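Local coordinates for LysM domain protein (Mycobacterium smegmatis, PDB 4OIT) that binds mannose as a bacterial beta-prism II lectin that assembles into a domain-swapped dimer, at residues Asp3-Gly15 against Gln51-Asn63. Numbering follows the deposited sequence.
Sequences DTLTAGQKLERGG and QDVVRAEVQTDGN. With BMA (beta-D-mannopyranose), chain I.
G8 N donates to V58 O over just 2.6 Å, and one residue further on Q9 O takes the N-H of V58. Two residues, G8 and Q9, thus face V58 in a G1 beta bulge, which shares both of them with the type II turn T6-Q9 at one edge of this beta-prism II sheet. Beyond it strand 10-12 runs antiparallel to 53-58. L11 and A56 form a hydrogen-bonded pair: A56 N to L11 O is 2.9 Å, and L11 N returns a bond to A56 O. K10 and E57, a non-hydrogen-bonded pair, touch CB to CB at 3.5 Å. R55, CG between its backbone N and carbonyl carbon (chi1 73°), runs out extended, and its NE forms a salt bridge with E57 OE1 whose hydrogen bond is weak. The buried L5 and V58 meet CB to CG2 at 3.9 Å, and V58 also packs on V84 of the second subunit; T4-T6 pair antiparallel with a strand of that chain. Past V58, the chain turns into the mannose site, where Y67 helps hold Q59 and the sugar. D61 OD1 accepts from Q59 NE2 and N63 N on opposite faces of the carboxylate, leaving D61 OD2 to take the sugar hydroxyl O2 of BMA at 2.8 Å.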
loop_
_atom_site.group_PDB
_atom_site.type_symbol
_atom_site.label_atom_id
_atom_site.label_comp_id
_atom_site.label_asym_id
_atom_site.label_seq_id
_atom_site.Cartn_x
_atom_site.Cartn_y
_atom_site.Cartn_z
ATOM N N ASP B 3 19.072 -10.014 -16.277
ATOM C CA ASP B 3 18.469 -9.121 -17.267
ATOM C C ASP B 3 16.972 -9.364 -17.468
ATOM O O ASP B 3 16.331 -8.660 -18.250
ATOM C CB ASP B 3 19.198 -9.247 -18.613
ATOM C CG ASP B 3 18.981 -10.594 -19.290
ATOM O OD1 ASP B 3 18.445 -11.523 -18.650
ATOM O OD2 ASP B 3 19.361 -10.726 -20.470
ATOM N N THR B 4 16.419 -10.343 -16.754
ATOM C CA THR B 4 15.058 -10.809 -17.014
ATOM C C THR B 4 14.203 -10.938 -15.753
ATOM O O THR B 4 14.662 -11.431 -14.723
ATOM C CB THR B 4 15.081 -12.168 -17.750
ATOM O OG1 THR B 4 15.816 -12.034 -18.972
ATOM C CG2 THR B 4 13.666 -12.651 -18.073
ATOM N N LEU B 5 12.956 -10.483 -15.861
ATOM C CA LEU B 5 11.912 -10.790 -14.889
ATOM C C LEU B 5 10.802 -11.527 -15.622
ATOM O O LEU B 5 10.300 -11.050 -16.638
ATOM C CB LEU B 5 11.344 -9.519 -14.255
ATOM C CG LEU B 5 12.290 -8.664 -13.410
ATOM C CD1 LEU B 5 11.579 -7.393 -12.975
ATOM C CD2 LEU B 5 12.822 -9.410 -12.195
ATOM N N THR B 6 10.434 -12.695 -15.106
ATOM C CA THR B 6 9.386 -13.525 -15.700
ATOM C C THR B 6 8.062 -13.319 -14.961
ATOM O O THR B 6 8.017 -12.634 -13.940
ATOM C CB THR B 6 9.792 -15.012 -15.693
ATOM O OG1 THR B 6 10.204 -15.395 -14.376
ATOM C CG2 THR B 6 10.945 -15.240 -16.661
ATOM N N ALA B 7 6.993 -13.903 -15.493
ATOM C CA ALA B 7 5.636 -13.688 -14.978
ATOM C C ALA B 7 5.549 -13.853 -13.462
ATOM O O ALA B 7 5.909 -14.896 -12.919
ATOM C CB ALA B 7 4.657 -14.629 -15.666
ATOM N N GLY B 8 5.070 -12.814 -12.788
ATOM C CA GLY B 8 4.924 -12.827 -11.333
ATOM C C GLY B 8 6.095 -12.230 -10.570
ATOM O O GLY B 8 5.994 -12.007 -9.367
ATOM N N GLN B 9 7.207 -11.971 -11.254
ATOM C CA GLN B 9 8.390 -11.397 -10.600
ATOM C C GLN B 9 8.240 -9.905 -10.353
ATOM O O GLN B 9 7.299 -9.273 -10.831
ATOM C CB GLN B 9 9.648 -11.638 -11.432
ATOM C CG GLN B 9 10.158 -13.065 -11.393
ATOM C CD GLN B 9 11.623 -13.153 -11.758
ATOM O OE1 GLN B 9 11.972 -13.609 -12.842
ATOM N NE2 GLN B 9 12.489 -12.692 -10.862
ATOM N N LYS B 10 9.183 -9.350 -9.599
ATOM C CA LYS B 10 9.195 -7.924 -9.309
ATOM C C LYS B 10 10.583 -7.409 -8.966
ATOM O O LYS B 10 11.425 -8.151 -8.461
ATOM C CB LYS B 10 8.254 -7.625 -8.143
ATOM C CG LYS B 10 8.676 -8.255 -6.824
ATOM C CD LYS B 10 7.669 -7.971 -5.727
ATOM C CE LYS B 10 7.946 -8.818 -4.497
ATOM N NZ LYS B 10 6.892 -8.655 -3.460
ATOM N N LEU B 11 10.809 -6.132 -9.264
ATOM C CA LEU B 11 11.881 -5.372 -8.636
ATOM C C LEU B 11 11.291 -4.743 -7.390
ATOM O O LEU B 11 10.214 -4.157 -7.444
ATOM C CB LEU B 11 12.409 -4.262 -9.548
ATOM C CG LEU B 11 13.200 -4.636 -10.798
ATOM C CD1 LEU B 11 13.690 -3.369 -11.479
ATOM C CD2 LEU B 11 14.367 -5.556 -10.482
ATOM N N GLU B 12 11.984 -4.884 -6.269
ATOM C CA GLU B 12 11.620 -4.180 -5.043
ATOM C C GLU B 12 12.509 -2.943 -4.935
ATOM O O GLU B 12 13.362 -2.721 -5.798
ATOM C CB GLU B 12 11.773 -5.108 -3.837
ATOM C CG GLU B 12 10.740 -6.233 -3.818
ATOM C CD GLU B 12 11.243 -7.510 -3.163
ATOM O OE1 GLU B 12 12.299 -8.037 -3.587
ATOM O OE2 GLU B 12 10.576 -8.000 -2.228
ATOM N N ARG B 13 12.301 -2.133 -3.900
ATOM C CA ARG B 13 13.073 -0.898 -3.718
ATOM C C ARG B 13 14.567 -1.177 -3.646
ATOM O O ARG B 13 15.020 -1.930 -2.787
ATOM C CB ARG B 13 12.658 -0.169 -2.442
ATOM C CG ARG B 13 11.200 0.254 -2.400
ATOM C CD ARG B 13 11.042 1.647 -1.809
ATOM N NE ARG B 13 11.761 1.816 -0.547
ATOM C CZ ARG B 13 11.829 2.957 0.139
ATOM N NH1 ARG B 13 11.212 4.051 -0.301
ATOM N NH2 ARG B 13 12.515 3.004 1.276
ATOM N N GLY B 14 15.323 -0.560 -4.549
ATOM C CA GLY B 14 16.766 -0.792 -4.655
ATOM C C GLY B 14 17.126 -1.949 -5.573
ATOM O O GLY B 14 18.305 -2.199 -5.828
ATOM N N GLY B 15 16.112 -2.657 -6.070
ATOM C CA GLY B 15 16.314 -3.797 -6.959
ATOM C C GLY B 15 16.654 -3.338 -8.362
ATOM O O GLY B 15 16.177 -2.294 -8.815
ATOM N N GLN B 51 6.410 9.575 -5.856
ATOM C CA GLN B 51 5.079 8.952 -5.905
ATOM C C GLN B 51 4.982 7.657 -5.084
ATOM O O GLN B 51 4.064 6.862 -5.283
ATOM C CB GLN B 51 4.673 8.690 -7.359
ATOM C CG GLN B 51 4.755 9.919 -8.249
ATOM C CD GLN B 51 4.207 9.683 -9.646
ATOM O OE1 GLN B 51 3.562 8.671 -9.916
ATOM N NE2 GLN B 51 4.466 10.626 -10.544
ATOM N N ASP B 52 5.931 7.454 -4.173
ATOM C CA ASP B 52 5.888 6.357 -3.189
ATOM C C ASP B 52 5.849 4.944 -3.787
ATOM O O ASP B 52 5.329 4.018 -3.159
ATOM C CB ASP B 52 4.690 6.538 -2.247
ATOM C CG ASP B 52 4.673 7.893 -1.579
ATOM O OD1 ASP B 52 5.710 8.282 -1.001
ATOM O OD2 ASP B 52 3.620 8.563 -1.625
ATOM N N VAL B 53 6.404 4.777 -4.984
ATOM C CA VAL B 53 6.451 3.465 -5.624
ATOM C C VAL B 53 7.425 2.585 -4.844
ATOM O O VAL B 53 8.571 2.975 -4.628
ATOM C CB VAL B 53 6.888 3.559 -7.101
ATOM C CG1 VAL B 53 7.034 2.175 -7.723
ATOM C CG2 VAL B 53 5.889 4.385 -7.899
ATOM N N VAL B 54 6.961 1.412 -4.417
ATOM C CA VAL B 54 7.795 0.482 -3.634
ATOM C C VAL B 54 8.076 -0.856 -4.323
ATOM O O VAL B 54 8.936 -1.614 -3.874
ATOM C CB VAL B 54 7.210 0.212 -2.230
ATOM C CG1 VAL B 54 7.217 1.494 -1.411
ATOM C CG2 VAL B 54 5.810 -0.391 -2.309
ATOM N N ARG B 55 7.348 -1.154 -5.394
ATOM C CA ARG B 55 7.667 -2.311 -6.227
ATOM C C ARG B 55 7.215 -2.107 -7.665
ATOM O O ARG B 55 6.333 -1.294 -7.947
ATOM C CB ARG B 55 7.060 -3.597 -5.652
ATOM C CG ARG B 55 5.553 -3.729 -5.804
ATOM C CD ARG B 55 5.079 -5.091 -5.315
ATOM N NE ARG B 55 3.627 -5.240 -5.422
ATOM C CZ ARG B 55 2.741 -4.685 -4.597
ATOM N NH1 ARG B 55 3.134 -3.919 -3.581
ATOM N NH2 ARG B 55 1.445 -4.894 -4.793
ATOM N N ALA B 56 7.840 -2.861 -8.562
ATOM C CA ALA B 56 7.505 -2.855 -9.977
ATOM C C ALA B 56 7.420 -4.302 -10.433
ATOM O O ALA B 56 8.439 -4.926 -10.734
ATOM C CB ALA B 56 8.557 -2.096 -10.770
ATOM N N GLU B 57 6.204 -4.840 -10.468
ATOM C CA GLU B 57 6.015 -6.264 -10.732
ATOM C C GLU B 57 5.467 -6.568 -12.123
ATOM O O GLU B 57 4.520 -5.935 -12.594
ATOM C CB GLU B 57 5.146 -6.916 -9.645
ATOM C CG GLU B 57 3.682 -6.505 -9.607
ATOM C CD GLU B 57 2.922 -7.200 -8.486
ATOM O OE1 GLU B 57 3.572 -7.690 -7.535
ATOM O OE2 GLU B 57 1.674 -7.258 -8.550
ATOM N N VAL B 58 6.107 -7.540 -12.769
ATOM C CA VAL B 58 5.636 -8.115 -14.018
ATOM C C VAL B 58 4.589 -9.147 -13.621
ATOM O O VAL B 58 4.929 -10.215 -13.116
ATOM C CB VAL B 58 6.782 -8.800 -14.798
ATOM C CG1 VAL B 58 6.282 -9.336 -16.132
ATOM C CG2 VAL B 58 7.940 -7.838 -15.021
ATOM N N GLN B 59 3.319 -8.817 -13.836
ATOM C CA GLN B 59 2.213 -9.627 -13.328
ATOM C C GLN B 59 1.890 -10.829 -14.212
ATOM O O GLN B 59 2.208 -10.853 -15.405
ATOM C CB GLN B 59 0.960 -8.768 -13.174
ATOM C CG GLN B 59 1.115 -7.595 -12.210
ATOM C CD GLN B 59 -0.151 -6.760 -12.045
ATOM O OE1 GLN B 59 -0.223 -5.919 -11.155
ATOM N NE2 GLN B 59 -1.150 -6.982 -12.894
ATOM N N THR B 60 1.233 -11.817 -13.610
ATOM C CA THR B 60 0.788 -13.019 -14.326
ATOM C C THR B 60 -0.328 -12.722 -15.332
ATOM O O THR B 60 -0.548 -13.504 -16.260
ATOM C CB THR B 60 0.298 -14.110 -13.353
ATOM O OG1 THR B 60 -0.642 -13.546 -12.430
ATOM C CG2 THR B 60 1.466 -14.702 -12.581
ATOM N N ASP B 61 -1.024 -11.597 -15.146
ATOM C CA ASP B 61 -2.045 -11.141 -16.103
ATOM C C ASP B 61 -1.455 -10.424 -17.327
ATOM O O ASP B 61 -2.197 -9.973 -18.197
ATOM C CB ASP B 61 -3.111 -10.265 -15.411
ATOM C CG ASP B 61 -2.587 -8.900 -14.977
ATOM O OD1 ASP B 61 -1.452 -8.524 -15.340
ATOM O OD2 ASP B 61 -3.321 -8.190 -14.258
ATOM N N GLY B 62 -0.129 -10.311 -17.381
ATOM C CA GLY B 62 0.574 -9.766 -18.549
ATOM C C GLY B 62 0.932 -8.290 -18.456
ATOM O O GLY B 62 1.547 -7.738 -19.368
ATOM N N ASN B 63 0.558 -7.656 -17.348
ATOM C CA ASN B 63 0.733 -6.219 -17.173
ATOM C C ASN B 63 1.924 -5.929 -16.264
ATOM O O ASN B 63 2.030 -6.498 -15.178
ATOM C CB ASN B 63 -0.544 -5.619 -16.574
ATOM C CG ASN B 63 -0.685 -4.125 -16.834
ATOM O OD1 ASN B 63 0.081 -3.518 -17.590
ATOM N ND2 ASN B 63 -1.686 -3.528 -16.208
HETATM C C1 BMA I . -5.191 -3.589 -14.486
HETATM C C2 BMA I . -4.687 -4.875 -13.814
HETATM C C3 BMA I . -4.231 -4.489 -12.415
HETATM C C4 BMA I . -3.321 -3.260 -12.392
HETATM C C5 BMA I . -3.804 -2.053 -13.207
HETATM C C6 BMA I . -2.552 -1.260 -13.562
HETATM O O1 BMA I . -5.693 -3.668 -15.855
HETATM O O2 BMA I . -3.583 -5.451 -14.565
HETATM O O3 BMA I . -3.540 -5.590 -11.798
HETATM O O4 BMA I . -3.200 -2.809 -11.030
HETATM O O5 BMA I . -4.506 -2.320 -14.434
HETATM O O6 BMA I . -2.878 0.124 -13.702
HETATM O O HOH W 1 9.391 5.293 -2.992
#